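Local coordinates for uncharacterized protein (Bacteroides eggerthii, PDB 4FTD) that is of unknown function but pairs a six-bladed beta-propeller with an immunoglobulin-like domain and may take part in carbohydrate metabolism, at residues I37-A40 against K41-I44; S78-A81 against E82-E85; V167-L170 against K171-E174; N252-E255 against N256-F260; S405-G408 against N409-A412. All coordinates share one frame; numbering follows the deposited sequence.

Contact 1 (I37-A40 against K41-I44); sequences IDEA and KKTI
Asp38 and Thr43 form the last hydrogen-bonded pair of a beta hairpin in the domain that is probably the immunoglobulin-like one, and the chain between them turns through a G1 beta bulge. Asp38 N gives a straight bond to Thr43 O (2.9 Å), and Thr43 N returns a longer one to Asp38 O (3.2 Å). Lys42 shares the position opposite Asp38 with Thr43, the doubling that defines the bulge. With CG anti to the backbone N (chi1 -170°), the Asp38 carboxylate leans over the turn, where Lys41 N meets OD1 of Asp38 at 3.3 Å from above the carboxylate plane. The extended Lys41 chain runs on past the same group, its CD 3.4 Å from Asp38 OD2, and its NZ ends in a long ion pair with that oxygen. Lys42 crosses Glu39; in one of its two modelled conformers, Lys42 NZ bonds Glu39 OE2 at 2.7 Å and Glu39 O at 2.9 Å. The Glu39 carboxylate has further partners on strand 98-106, Tyr101 at OE1 and Lys99 at OE2. On the face opposite Asp38 and Thr43, Ile37 and Ile44 pack against Leu17 and Ile20 of strand 17-22 and Tyr101 of strand 98-106.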
loop_
_atom_site.group_PDB
_atom_site.type_symbol
_atom_site.label_atom_id
_atom_site.label_comp_id
_atom_site.label_asym_id
_atom_site.label_seq_id
_atom_site.Cartn_x
_atom_site.Cartn_y
_atom_site.Cartn_z
ATOM N N ILE A 37 -15.835 -37.384 4.713
ATOM C CA ILE A 37 -15.733 -38.551 3.839
ATOM C C ILE A 37 -16.439 -38.272 2.527
ATOM O O ILE A 37 -17.594 -37.890 2.528
ATOM C CB ILE A 37 -16.365 -39.805 4.491
ATOM C CG1 ILE A 37 -15.743 -40.032 5.886
ATOM C CG2 ILE A 37 -16.154 -41.045 3.604
ATOM C CD1 ILE A 37 -16.599 -40.813 6.843
ATOM N N ASP A 38 -15.726 -38.418 1.418
ATOM C CA ASP A 38 -16.341 -38.335 0.092
ATOM C C ASP A 38 -16.406 -39.772 -0.402
ATOM O O ASP A 38 -15.412 -40.317 -0.865
ATOM C CB ASP A 38 -15.521 -37.451 -0.849
ATOM C CG ASP A 38 -16.252 -37.149 -2.150
ATOM O OD1 ASP A 38 -16.928 -38.055 -2.685
ATOM O OD2 ASP A 38 -16.160 -35.993 -2.622
ATOM N N GLU A 39 -17.576 -40.392 -0.294
ATOM C CA GLU A 39 -17.722 -41.808 -0.636
ATOM C C GLU A 39 -17.498 -42.143 -2.111
ATOM O O GLU A 39 -16.963 -43.202 -2.414
ATOM C CB GLU A 39 -19.092 -42.331 -0.177
ATOM C CG GLU A 39 -19.311 -43.830 -0.414
ATOM C CD GLU A 39 -18.317 -44.704 0.320
ATOM O OE1 GLU A 39 -17.858 -44.290 1.402
ATOM O OE2 GLU A 39 -18.004 -45.804 -0.180
ATOM N N ALA A 40 -17.927 -41.264 -3.019
ATOM C CA ALA A 40 -17.767 -41.509 -4.460
ATOM C C ALA A 40 -16.283 -41.507 -4.815
ATOM O O ALA A 40 -15.823 -42.364 -5.577
ATOM C CB ALA A 40 -18.525 -40.469 -5.289
ATOM N N LYS A 41 -15.536 -40.565 -4.227
ATOM C CA LYS A 41 -14.088 -40.427 -4.474
ATOM C C LYS A 41 -13.219 -41.287 -3.542
ATOM O O LYS A 41 -12.010 -41.407 -3.765
ATOM C CB LYS A 41 -13.684 -38.954 -4.363
ATOM C CG LYS A 41 -14.327 -38.099 -5.445
ATOM C CD LYS A 41 -14.110 -36.612 -5.215
ATOM C CE LYS A 41 -14.889 -35.804 -6.251
ATOM N NZ LYS A 41 -15.012 -34.377 -5.858
ATOM N N LYS A 42 -13.842 -41.889 -2.521
ATOM C CA LYS A 42 -13.130 -42.711 -1.540
ATOM C C LYS A 42 -11.980 -41.897 -0.905
ATOM O O LYS A 42 -10.835 -42.334 -0.882
ATOM C CB LYS A 42 -12.603 -44.021 -2.173
ATOM C CG LYS A 42 -13.582 -44.815 -3.048
ATOM C CD LYS A 42 -14.762 -45.451 -2.306
ATOM C CE LYS A 42 -15.793 -45.972 -3.311
ATOM N NZ LYS A 42 -17.181 -46.062 -2.775
ATOM N N THR A 43 -12.293 -40.704 -0.406
ATOM C CA THR A 43 -11.298 -39.858 0.265
ATOM C C THR A 43 -11.806 -39.437 1.630
ATOM O O THR A 43 -13.021 -39.422 1.902
ATOM C CB THR A 43 -10.974 -38.583 -0.554
ATOM O OG1 THR A 43 -12.156 -37.785 -0.635
ATOM C CG2 THR A 43 -10.493 -38.939 -1.991
ATOM N N ILE A 44 -10.854 -39.116 2.494
ATOM C CA ILE A 44 -11.135 -38.609 3.814
ATOM C C ILE A 44 -10.238 -37.389 4.010
ATOM O O ILE A 44 -9.036 -37.454 3.762
ATOM C CB ILE A 44 -10.843 -39.636 4.932
ATOM C CG1 ILE A 44 -11.596 -40.986 4.721
ATOM C CG2 ILE A 44 -11.192 -39.025 6.301
ATOM C CD1 ILE A 44 -11.020 -42.176 5.499
#

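Contact 2 (S78-A81 against E82-E85); sequences SMDA and ETNE
A type I beta turn from Asp80 to Thr83 shapes the surface loop that leads from strand 74-75 into strand 85-93, and Asp80 and Thr83 close it with both backbone and side chains. The backbone bond runs from Thr83 N to Asp80 O at 3.0 Å, the donor standing above the carbonyl plane. The second closure is made by side chains: Thr83 OG1 donates to Asp80 OD1 over a short 2.5 Å, arriving from above the carboxylate plane (37° out of it), while Thr83 N adds a weak bond to the same oxygen. Asp80 can reach this far because its CG is tucked in over the backbone (chi1 53°), which turns the carboxylate over the corner instead of outward. Glu82 brings a second negative group near, its OE1 4.1 Å from Asp80 OD1; this proximity would tend to raise the proton affinity of one or both, an effect that the threonine bonds probably offset at Asp80. Lys107, from outside the turn, binds Asp80 O and lies beside Met79. Just before the turn in sequence, Met79, present as selenomethionine, crosses Thr83 at about a right angle, its CG 4.0 Å from Thr83 CG2. Its extended second torsion (chi2 169°) carries SE of Met79 out to 3.7 Å from Glu85 N.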
loop_
_atom_site.group_PDB
_atom_site.type_symbol
_atom_site.label_atom_id
_atom_site.label_comp_id
_atom_site.label_asym_id
_atom_site.label_seq_id
_atom_site.Cartn_x
_atom_site.Cartn_y
_atom_site.Cartn_z
ATOM N N SER A 78 3.736 -39.442 10.114
ATOM C CA SER A 78 5.033 -38.789 10.212
ATOM C C SER A 78 5.345 -38.029 8.915
ATOM O O SER A 78 5.188 -38.558 7.811
ATOM C CB SER A 78 6.130 -39.821 10.480
ATOM O OG SER A 78 5.999 -40.356 11.773
HETATM N N MSE A 79 5.735 -36.772 9.080
HETATM C CA MSE A 79 6.130 -35.881 7.995
HETATM C C MSE A 79 7.389 -35.161 8.456
HETATM O O MSE A 79 7.510 -34.864 9.638
HETATM C CB MSE A 79 5.058 -34.806 7.801
HETATM C CG MSE A 79 3.905 -35.195 6.967
HETATM SE SE MSE A 79 2.491 -33.880 7.110
HETATM C CE MSE A 79 1.452 -34.700 8.591
ATOM N N ASP A 80 8.301 -34.847 7.545
ATOM C CA ASP A 80 9.417 -33.950 7.905
ATOM C C ASP A 80 8.910 -32.497 8.052
ATOM O O ASP A 80 7.829 -32.155 7.563
ATOM C CB ASP A 80 10.569 -34.051 6.906
ATOM C CG ASP A 80 10.127 -33.850 5.481
ATOM O OD1 ASP A 80 9.318 -32.933 5.223
ATOM O OD2 ASP A 80 10.589 -34.618 4.616
ATOM N N ALA A 81 9.692 -31.645 8.713
ATOM C CA ALA A 81 9.290 -30.251 8.950
ATOM C C ALA A 81 8.931 -29.486 7.659
ATOM O O ALA A 81 8.137 -28.552 7.704
ATOM C CB ALA A 81 10.367 -29.510 9.735
ATOM N N GLU A 82 9.490 -29.896 6.520
ATOM C CA GLU A 82 9.184 -29.269 5.217
ATOM C C GLU A 82 7.782 -29.552 4.676
ATOM O O GLU A 82 7.191 -28.688 4.033
ATOM C CB GLU A 82 10.193 -29.706 4.137
ATOM C CG GLU A 82 11.515 -28.959 4.158
ATOM C CD GLU A 82 12.213 -29.024 5.500
ATOM O OE1 GLU A 82 12.173 -30.102 6.141
ATOM O OE2 GLU A 82 12.788 -27.993 5.916
ATOM N N THR A 83 7.269 -30.758 4.929
ATOM C CA THR A 83 6.016 -31.253 4.329
ATOM C C THR A 83 4.800 -30.795 5.097
ATOM O O THR A 83 4.788 -30.931 6.318
ATOM C CB THR A 83 6.032 -32.793 4.318
ATOM O OG1 THR A 83 7.267 -33.234 3.751
ATOM C CG2 THR A 83 4.878 -33.380 3.512
ATOM N N ASN A 84 3.784 -30.268 4.400
ATOM C CA ASN A 84 2.496 -29.858 5.042
ATOM C C ASN A 84 1.322 -30.812 4.902
ATOM O O ASN A 84 0.270 -30.565 5.500
ATOM C CB ASN A 84 2.060 -28.448 4.614
ATOM C CG ASN A 84 3.036 -27.391 5.096
ATOM O OD1 ASN A 84 3.359 -27.319 6.273
ATOM N ND2 ASN A 84 3.529 -26.586 4.180
ATOM N N GLU A 85 1.486 -31.880 4.131
ATOM C CA GLU A 85 0.450 -32.902 4.017
ATOM C C GLU A 85 0.995 -34.298 3.715
ATOM O O GLU A 85 2.099 -34.458 3.197
ATOM C CB GLU A 85 -0.616 -32.512 2.999
ATOM C CG GLU A 85 -0.210 -32.581 1.547
ATOM C CD GLU A 85 -1.370 -32.243 0.635
ATOM O OE1 GLU A 85 -1.910 -31.120 0.753
ATOM O OE2 GLU A 85 -1.743 -33.106 -0.194
#

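Contact 3 (V167-L170 against K171-E174); sequences VSDL and KRGE
The guanidinium of Arg172, in one of two modelled conformers, presents its edge to the preceding helical residues: Asp169 OD1 lies in its plane, 2.7 Å from NH2 of Arg172, and Ser168 O lies near that plane and takes a weak bond from NE. The carboxylate does not match this flat approach. Its plane is turned 66° from the guanidinium, and NH2 meets OD1 from above the carboxylate, 39° out of plane. The two side chains lie alongside each other, the arginine chain bending at chi3 (-56°) to bring its guanidinium beside Asp169. Glu174 joins from beyond the turn, its OE1 2.5 Å from Arg172 NH2, a salt bridge whose hydrogen bond is weak, so one nitrogen is shared by two acids whose like charges it probably screens. The backbone of the same residues forms a Schellman motif ending the short helix 167-171, which follows strand 163-166 of a propeller blade: Glu174 N bonds to Asp169 O at 2.9 Å and Gly173 N to Leu170 O at the same length, with Gly173 at positive phi as the C-prime residue. Replacing Asp169 by an alanine would probably leave the Arg172 guanidinium with Glu174 as its remaining acid in this network and freer to swing. Elsewhere on the helix, the extended Lys171 lays its CE 3.6 Å from Val167 CG1, while Leu170 packs on Phe124 of strand 120-125.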
loop_
_atom_site.group_PDB
_atom_site.type_symbol
_atom_site.label_atom_id
_atom_site.label_comp_id
_atom_site.label_asym_id
_atom_site.label_seq_id
_atom_site.Cartn_x
_atom_site.Cartn_y
_atom_site.Cartn_z
ATOM N N VAL A 167 -13.206 11.287 6.113
ATOM C CA VAL A 167 -13.319 9.925 5.568
ATOM C C VAL A 167 -14.615 9.211 6.015
ATOM O O VAL A 167 -15.266 8.562 5.192
ATOM C CB VAL A 167 -12.072 9.089 5.878
ATOM C CG1 VAL A 167 -12.309 7.632 5.475
ATOM C CG2 VAL A 167 -10.880 9.697 5.127
ATOM N N SER A 168 -15.033 9.388 7.258
ATOM C CA SER A 168 -16.315 8.776 7.712
ATOM C C SER A 168 -17.506 9.281 6.867
ATOM O O SER A 168 -18.413 8.506 6.561
ATOM C CB SER A 168 -16.562 9.006 9.195
ATOM O OG SER A 168 -16.524 10.376 9.468
ATOM N N ASP A 169 -17.488 10.554 6.460
ATOM C CA ASP A 169 -18.509 11.080 5.532
ATOM C C ASP A 169 -18.411 10.468 4.144
ATOM O O ASP A 169 -19.413 10.032 3.594
ATOM C CB ASP A 169 -18.418 12.591 5.404
ATOM C CG ASP A 169 -18.889 13.321 6.650
ATOM O OD1 ASP A 169 -19.602 12.729 7.469
ATOM O OD2 ASP A 169 -18.555 14.518 6.792
ATOM N N LEU A 170 -17.216 10.446 3.573
ATOM C CA LEU A 170 -17.009 9.826 2.261
ATOM C C LEU A 170 -17.406 8.334 2.189
ATOM O O LEU A 170 -17.880 7.876 1.158
ATOM C CB LEU A 170 -15.562 9.935 1.835
ATOM C CG LEU A 170 -14.991 11.325 1.580
ATOM C CD1 LEU A 170 -13.480 11.233 1.396
ATOM C CD2 LEU A 170 -15.625 12.042 0.399
ATOM N N LYS A 171 -17.187 7.578 3.263
ATOM C CA LYS A 171 -17.592 6.168 3.290
ATOM C C LYS A 171 -19.106 6.022 3.169
ATOM O O LYS A 171 -19.565 5.010 2.698
ATOM C CB LYS A 171 -17.093 5.442 4.538
ATOM C CG LYS A 171 -15.579 5.214 4.579
ATOM C CD LYS A 171 -15.149 4.554 5.906
ATOM C CE LYS A 171 -13.645 4.295 5.903
ATOM N NZ LYS A 171 -13.038 3.767 7.167
ATOM N N ARG A 172 -19.855 7.033 3.606
ATOM C CA ARG A 172 -21.307 7.049 3.483
ATOM C C ARG A 172 -21.729 7.762 2.188
ATOM O O ARG A 172 -22.893 8.026 1.978
ATOM C CB ARG A 172 -21.917 7.725 4.716
ATOM C CG ARG A 172 -21.547 7.045 6.031
ATOM C CD ARG A 172 -22.087 7.775 7.253
ATOM N NE ARG A 172 -21.651 9.167 7.293
ATOM C CZ ARG A 172 -22.475 10.197 7.187
ATOM N NH1 ARG A 172 -23.769 9.980 7.072
ATOM N NH2 ARG A 172 -22.008 11.435 7.212
ATOM N N GLY A 173 -20.776 8.054 1.308
ATOM C CA GLY A 173 -21.049 8.747 0.050
ATOM C C GLY A 173 -21.374 10.228 0.200
ATOM O O GLY A 173 -21.872 10.831 -0.724
ATOM N N GLU A 174 -21.060 10.831 1.341
ATOM C CA GLU A 174 -21.402 12.228 1.579
ATOM C C GLU A 174 -20.175 13.110 1.397
ATOM O O GLU A 174 -19.177 12.935 2.086
ATOM C CB GLU A 174 -21.963 12.419 2.991
ATOM C CG GLU A 174 -23.196 11.588 3.291
ATOM C CD GLU A 174 -23.902 12.007 4.567
ATOM O OE1 GLU A 174 -23.291 12.688 5.425
ATOM O OE2 GLU A 174 -25.083 11.650 4.710
#

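Contact 4 (N252-E255 against N256-F260); sequences NIDE and NGNGF
With its CG swung in above its own backbone (chi1 72°), Asp254 folds its carboxylate across the end of a beta hairpin, where OD1 takes Asn258 N at 3.0 Å from above the carboxylate plane and Asn256 N more weakly. The hairpin joins strands 250-253 and 259-264 of one propeller blade, and its bend holds a type I beta turn from Asp254 to Gly257, closed by Gly257 N to Asp254 O (2.9 Å). Asn252 and Phe260 form its antiparallel hydrogen-bonded pair, the N of each 3.0 Å from the O of the other. Asp254 N also bonds to Asn258 O, almost straight at 167°. Ile253 points CG2 anti to its own N and presses it on Gly257 CA at 3.5 Å, tighter than usual carbon contact. At Gly259 a side chain would collide with Asn252 O; instead the Gly259 CA approaches that oxygen to 3.2 Å in a CA-H...O contact. The Asn252 amide works across to the next blade, bonding Arg304 N and Val302 O, and Asn258 OD1 takes Gly278 N. The far oxygen of the aspartate is held by a water that donates to Asp254 OD2 at 2.6 Å while accepting from ND2 of both Asn256 and Asn258.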
loop_
_atom_site.group_PDB
_atom_site.type_symbol
_atom_site.label_atom_id
_atom_site.label_comp_id
_atom_site.label_asym_id
_atom_site.label_seq_id
_atom_site.Cartn_x
_atom_site.Cartn_y
_atom_site.Cartn_z
ATOM N N ASN A 252 8.396 14.491 3.383
ATOM C CA ASN A 252 8.891 13.385 4.208
ATOM C C ASN A 252 9.085 13.916 5.645
ATOM O O ASN A 252 10.099 14.459 5.959
ATOM C CB ASN A 252 10.229 12.893 3.650
ATOM C CG ASN A 252 10.082 12.246 2.296
ATOM O OD1 ASN A 252 9.719 11.071 2.213
ATOM N ND2 ASN A 252 10.282 13.016 1.244
ATOM N N ILE A 253 8.067 13.832 6.480
ATOM C CA ILE A 253 8.139 14.394 7.802
ATOM C C ILE A 253 7.717 13.283 8.756
ATOM O O ILE A 253 6.624 12.740 8.635
ATOM C CB ILE A 253 7.274 15.635 7.934
ATOM C CG1 ILE A 253 7.664 16.697 6.907
ATOM C CG2 ILE A 253 7.295 16.147 9.358
ATOM C CD1 ILE A 253 6.654 17.847 6.808
ATOM N N ASP A 254 8.591 12.973 9.697
ATOM C CA ASP A 254 8.402 11.860 10.637
ATOM C C ASP A 254 7.510 12.261 11.815
ATOM O O ASP A 254 6.992 13.378 11.859
ATOM C CB ASP A 254 9.753 11.270 11.063
ATOM C CG ASP A 254 10.549 12.153 12.001
ATOM O OD1 ASP A 254 10.025 13.082 12.661
ATOM O OD2 ASP A 254 11.761 11.888 12.062
ATOM N N GLU A 255 7.339 11.361 12.777
ATOM C CA GLU A 255 6.385 11.603 13.845
ATOM C C GLU A 255 6.834 12.730 14.761
ATOM O O GLU A 255 5.995 13.353 15.397
ATOM C CB GLU A 255 6.067 10.324 14.616
ATOM C CG GLU A 255 7.207 9.809 15.463
ATOM C CD GLU A 255 6.922 8.437 16.038
ATOM O OE1 GLU A 255 5.766 7.952 15.925
ATOM O OE2 GLU A 255 7.863 7.850 16.615
ATOM N N ASN A 256 8.140 13.005 14.802
ATOM C CA ASN A 256 8.661 14.137 15.549
ATOM C C ASN A 256 8.680 15.438 14.743
ATOM O O ASN A 256 9.205 16.421 15.230
ATOM C CB ASN A 256 10.059 13.842 16.052
ATOM C CG ASN A 256 10.126 12.521 16.779
ATOM O OD1 ASN A 256 9.300 12.244 17.638
ATOM N ND2 ASN A 256 11.080 11.683 16.406
ATOM N N GLY A 257 8.121 15.448 13.530
ATOM C CA GLY A 257 8.112 16.670 12.705
ATOM C C GLY A 257 9.448 16.990 12.033
ATOM O O GLY A 257 9.716 18.130 11.643
ATOM N N ASN A 258 10.262 15.957 11.851
ATOM C CA ASN A 258 11.584 16.071 11.248
ATOM C C ASN A 258 11.681 15.359 9.921
ATOM O O ASN A 258 11.237 14.218 9.794
ATOM C CB ASN A 258 12.625 15.469 12.173
ATOM C CG ASN A 258 12.709 16.200 13.480
ATOM O OD1 ASN A 258 12.465 17.402 13.543
ATOM N ND2 ASN A 258 13.019 15.480 14.537
ATOM N N GLY A 259 12.329 16.027 8.973
ATOM C CA GLY A 259 12.643 15.407 7.700
ATOM C C GLY A 259 12.980 16.434 6.629
ATOM O O GLY A 259 13.622 17.458 6.887
ATOM N N PHE A 260 12.528 16.149 5.422
ATOM C CA PHE A 260 12.868 16.953 4.230
ATOM C C PHE A 260 11.660 17.008 3.306
ATOM O O PHE A 260 10.936 16.029 3.180
ATOM C CB PHE A 260 13.945 16.273 3.434
ATOM C CG PHE A 260 15.240 16.162 4.150
ATOM C CD1 PHE A 260 15.986 17.298 4.406
ATOM C CD2 PHE A 260 15.705 14.922 4.615
ATOM C CE1 PHE A 260 17.213 17.213 5.091
ATOM C CE2 PHE A 260 16.916 14.830 5.305
ATOM C CZ PHE A 260 17.668 15.975 5.546
HETATM O O HOH W 1 11.745 12.093 7.848
HETATM O O HOH W 2 12.995 12.412 14.249
#

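Contact 5 (S405-G408 against N409-A412); sequences SGNG and NALA
Asn407 and Asn409 cross at about a right angle, with their amide planes 33° apart. OD1 of Asn407 points into the bend made by the two residues that follow it. That oxygen takes Asn409 N at 2.8 Å, the donor lying in the plane of the side-chain carbonyl, and the closure is an Asx turn. Both asparagines hold CG in the crowded position above the backbone; for Asn407 (chi1 64°) it turns the amide towards the residues that follow. Asn409 ND2 comes within 3.2 Å of Asn407 OD1 but at too poor an angle to bond, and donates to Gln437 OE1. A water links Gly408 N (3.2 Å) to Asn409 OD1 (2.8 Å). Beyond the bend, Ala410 is the centre of an inverse gamma turn, and the chain then enters strand 412-420 of the blade that also holds strand 120-125. Asn407 ND2 binds Thr436 O, and Gln360 spans Gly408 O and Ala410 N. A leucine in place of Asn407 would probably leave Asn409 N without its acceptor and Thr436 O without this donor, setting the bend free to shift. In a loop without regular strand or helix, the amides of Asn407, Asn409 and Gln360 each use both acceptor and donor, which probably fixes the path of the backbone.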
loop_
_atom_site.group_PDB
_atom_site.type_symbol
_atom_site.label_atom_id
_atom_site.label_comp_id
_atom_site.label_asym_id
_atom_site.label_seq_id
_atom_site.Cartn_x
_atom_site.Cartn_y
_atom_site.Cartn_z
ATOM N N SER A 405 -7.434 9.823 -19.022
ATOM C CA SER A 405 -6.468 9.572 -20.078
ATOM C C SER A 405 -5.275 10.493 -19.866
ATOM O O SER A 405 -5.223 11.310 -18.929
ATOM C CB SER A 405 -7.117 9.778 -21.445
ATOM O OG SER A 405 -7.542 11.105 -21.548
ATOM N N GLY A 406 -4.284 10.340 -20.715
ATOM C CA GLY A 406 -3.096 11.129 -20.563
ATOM C C GLY A 406 -3.332 12.616 -20.679
ATOM O O GLY A 406 -4.104 13.037 -21.481
ATOM N N ASN A 407 -2.661 13.394 -19.854
ATOM C CA ASN A 407 -2.744 14.856 -19.916
ATOM C C ASN A 407 -1.373 15.472 -19.633
ATOM O O ASN A 407 -0.404 14.770 -19.283
ATOM C CB ASN A 407 -3.858 15.385 -18.972
ATOM C CG ASN A 407 -3.590 15.096 -17.523
ATOM O OD1 ASN A 407 -2.561 15.534 -17.008
ATOM N ND2 ASN A 407 -4.541 14.427 -16.822
ATOM N N GLY A 408 -1.286 16.787 -19.797
ATOM C CA GLY A 408 -0.019 17.505 -19.610
ATOM C C GLY A 408 0.315 17.869 -18.167
ATOM O O GLY A 408 1.327 18.472 -17.943
ATOM N N ASN A 409 -0.502 17.485 -17.181
ATOM C CA ASN A 409 -0.273 17.871 -15.791
ATOM C C ASN A 409 -0.705 16.724 -14.862
ATOM O O ASN A 409 -1.528 16.910 -13.973
ATOM C CB ASN A 409 -0.988 19.208 -15.497
ATOM C CG ASN A 409 -2.392 19.246 -16.048
ATOM O OD1 ASN A 409 -2.701 20.065 -16.904
ATOM N ND2 ASN A 409 -3.233 18.294 -15.628
ATOM N N ALA A 410 -0.096 15.559 -15.083
ATOM C CA ALA A 410 -0.534 14.284 -14.532
ATOM C C ALA A 410 0.063 14.023 -13.134
ATOM O O ALA A 410 0.597 12.936 -12.836
ATOM C CB ALA A 410 -0.194 13.170 -15.540
ATOM N N LEU A 411 -0.065 15.007 -12.256
ATOM C CA LEU A 411 0.437 14.873 -10.901
ATOM C C LEU A 411 -0.463 13.822 -10.184
ATOM O O LEU A 411 -1.731 13.811 -10.359
ATOM C CB LEU A 411 0.484 16.217 -10.138
ATOM C CG LEU A 411 1.622 17.206 -10.524
ATOM C CD1 LEU A 411 3.012 16.591 -10.320
ATOM C CD2 LEU A 411 1.431 17.742 -11.934
ATOM N N ALA A 412 0.216 12.913 -9.485
ATOM C CA ALA A 412 -0.406 11.792 -8.768
ATOM C C ALA A 412 0.210 11.657 -7.394
ATOM O O ALA A 412 1.395 11.953 -7.215
ATOM C CB ALA A 412 -0.256 10.473 -9.527
HETATM O O HOH W 3 -3.518 18.996 -19.386
#

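Overall arrangement
From the N terminus the chain first closes contact 1, a hairpin pairing strands 31-38 and 43-45 of a mixed sheet, and then contact 2, in the loop joining two others of it, strands 74-75 and 85-93; their centres are about 23 Å apart. The chain next passes into the propeller, about 50 Å from contact 1 to contact 3 between centres. There contact 3 ends the helix between strands 163-166 and 178-179, contact 4 closes the hairpin of strands 250-253 and 259-264, and contact 5 bends the loop between strands 398-401 and 412-420, passing from one blade to the next. All five are local and in series; none nests in, crosses or touches another.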